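Local atomic coordinates of tungsten formylmethanofuran dehydrogenase subunit E (Syntrophus aciditrophicus, PDB entry 3D00), a protein that binds zinc through a C-terminal treble-clef finger and belongs to the FmdE family, implicated in microbial methanogenesis, though its own role is unsettled. Residues 164-169 with 179-184. Numbering follows the deposited sequence.
Sequences VLCPQC and ELCLSC. With ZN (zinc ion), chain B.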
loop_
_atom_site.group_PDB
_atom_site.type_symbol
_atom_site.label_atom_id
_atom_site.label_comp_id
_atom_site.label_asym_id
_atom_site.label_seq_id
_atom_site.Cartn_x
_atom_site.Cartn_y
_atom_site.Cartn_z
ATOM N N VAL A 164 -5.856 5.969 -23.860
ATOM C CA VAL A 164 -5.238 5.947 -25.185
ATOM C C VAL A 164 -4.058 4.958 -25.213
ATOM O O VAL A 164 -3.755 4.337 -24.183
ATOM C CB VAL A 164 -4.770 7.367 -25.584
ATOM C CG1 VAL A 164 -5.971 8.245 -25.883
ATOM C CG2 VAL A 164 -3.903 7.987 -24.475
ATOM N N LEU A 165 -3.412 4.818 -26.376
ATOM C CA LEU A 165 -2.274 3.891 -26.572
ATOM C C LEU A 165 -0.939 4.631 -26.705
ATOM O O LEU A 165 -0.767 5.469 -27.590
ATOM C CB LEU A 165 -2.484 3.018 -27.820
ATOM C CG LEU A 165 -1.523 1.844 -28.078
ATOM C CD1 LEU A 165 -1.533 0.885 -26.902
ATOM C CD2 LEU A 165 -1.798 1.095 -29.402
ATOM N N CYS A 166 0.022 4.306 -25.848
ATOM C CA CYS A 166 1.328 4.965 -25.924
ATOM C C CYS A 166 2.021 4.510 -27.182
ATOM O O CYS A 166 2.173 3.318 -27.387
ATOM C CB CYS A 166 2.182 4.631 -24.720
ATOM S SG CYS A 166 3.795 5.420 -24.799
ATOM N N PRO A 167 2.436 5.464 -28.038
ATOM C CA PRO A 167 3.075 5.068 -29.288
ATOM C C PRO A 167 4.404 4.386 -29.101
ATOM O O PRO A 167 4.839 3.661 -29.978
ATOM C CB PRO A 167 3.299 6.392 -30.011
ATOM C CG PRO A 167 3.184 7.441 -28.984
ATOM C CD PRO A 167 2.319 6.935 -27.911
ATOM N N GLN A 168 5.070 4.664 -27.986
ATOM C CA GLN A 168 6.399 4.156 -27.784
ATOM C C GLN A 168 6.401 2.730 -27.234
ATOM O O GLN A 168 7.134 1.870 -27.754
ATOM C CB GLN A 168 7.201 5.102 -26.891
ATOM C CG GLN A 168 8.665 4.800 -26.927
ATOM C CD GLN A 168 9.432 5.536 -25.896
ATOM O OE1 GLN A 168 9.351 6.768 -25.782
ATOM N NE2 GLN A 168 10.191 4.785 -25.111
ATOM N N CYS A 169 5.581 2.455 -26.216
ATOM C CA CYS A 169 5.552 1.112 -25.623
ATOM C C CYS A 169 4.309 0.317 -25.958
ATOM O O CYS A 169 4.255 -0.873 -25.651
ATOM C CB CYS A 169 5.704 1.186 -24.104
ATOM S SG CYS A 169 4.243 1.785 -23.245
ATOM N N GLU A 179 1.579 12.741 -24.417
ATOM C CA GLU A 179 1.690 12.099 -25.722
ATOM C C GLU A 179 2.440 10.783 -25.628
ATOM O O GLU A 179 2.465 10.003 -26.583
ATOM C CB GLU A 179 2.431 12.986 -26.717
ATOM C CG GLU A 179 2.177 14.475 -26.614
ATOM C CD GLU A 179 3.165 15.239 -27.476
ATOM O OE1 GLU A 179 3.172 15.005 -28.710
ATOM O OE2 GLU A 179 3.951 16.035 -26.912
ATOM N N LEU A 180 3.120 10.579 -24.509
ATOM C CA LEU A 180 3.575 9.265 -24.126
ATOM C C LEU A 180 3.071 9.032 -22.727
ATOM O O LEU A 180 2.574 9.932 -22.051
ATOM C CB LEU A 180 5.100 9.150 -24.137
ATOM C CG LEU A 180 5.901 9.516 -25.372
ATOM C CD1 LEU A 180 7.327 9.798 -24.958
ATOM C CD2 LEU A 180 5.845 8.423 -26.446
ATOM N N CYS A 181 3.173 7.798 -22.292
ATOM C CA CYS A 181 2.850 7.474 -20.937
ATOM C C CYS A 181 4.000 7.921 -20.060
ATOM O O CYS A 181 5.113 8.239 -20.531
ATOM C CB CYS A 181 2.613 5.986 -20.767
ATOM S SG CYS A 181 4.105 5.051 -20.873
ATOM N N LEU A 182 3.700 7.954 -18.771
ATOM C CA LEU A 182 4.604 8.512 -17.778
ATOM C C LEU A 182 5.860 7.664 -17.674
ATOM O O LEU A 182 6.909 8.164 -17.333
ATOM C CB LEU A 182 3.898 8.649 -16.439
ATOM C CG LEU A 182 2.855 9.784 -16.310
ATOM C CD1 LEU A 182 2.084 9.743 -14.989
ATOM C CD2 LEU A 182 3.497 11.195 -16.511
ATOM N N SER A 183 5.765 6.377 -18.005
ATOM C CA SER A 183 6.945 5.530 -18.017
ATOM C C SER A 183 7.868 5.972 -19.145
ATOM O O SER A 183 9.050 6.258 -18.924
ATOM C CB SER A 183 6.578 4.042 -18.143
ATOM O OG SER A 183 7.744 3.240 -18.125
ATOM N N CYS A 184 7.319 6.055 -20.356
ATOM C CA CYS A 184 8.088 6.442 -21.537
ATOM C C CYS A 184 8.578 7.890 -21.475
ATOM O O CYS A 184 9.595 8.249 -22.097
ATOM C CB CYS A 184 7.262 6.160 -22.812
ATOM S SG CYS A 184 7.229 4.404 -23.208
HETATM ZN ZN ZN B . 4.761 4.191 -23.006
#
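Gln168 lays its extended side chain alongside Cys184, with NE2 3.5 Å from Cys184 SG and OE1 near Cys184 CB, so that amide and methylene chain together flank one ligand of the zinc ion. The metal joins the two segments: Cys166 and Cys169 bind it from the turn after strand 163-165, Cys181 and Cys184 from the start of helix 182-187, each SG lying 2.4 to 2.5 Å from the zinc. Cys166 does double duty. With SG anti to the backbone N (chi1 180°), its sulfur meets the zinc and also accepts a nearly straight hydrogen bond from Cys181 N at 3.5 Å (N-H...S 167°), while Gln168 N adds a weak one from within its own turn. Cys184 N donates in the same manner to SG of Cys181, 3.4 Å away, a capping bond that makes Cys181 the N-cap of helix 182-187. These N-H...S bonds probably temper the negative charge of the Cys166 and Cys181 thiolates and, with the metal, help to hold their orientation. Leu180 packs against the Cys166-Gln168 turn, its CD2 touching Gln168 CB at 3.6 Å and Pro167 CG at 3.8 Å. Tyr173 of strand 172-174 packs on Cys166 and Cys181, and Leu84 of the second subunit packs on Cys181. Two CxxC pairs, one on a knuckle after a beta-hairpin strand and one at a helix N-terminus, are the signature of a treble-clef zinc finger.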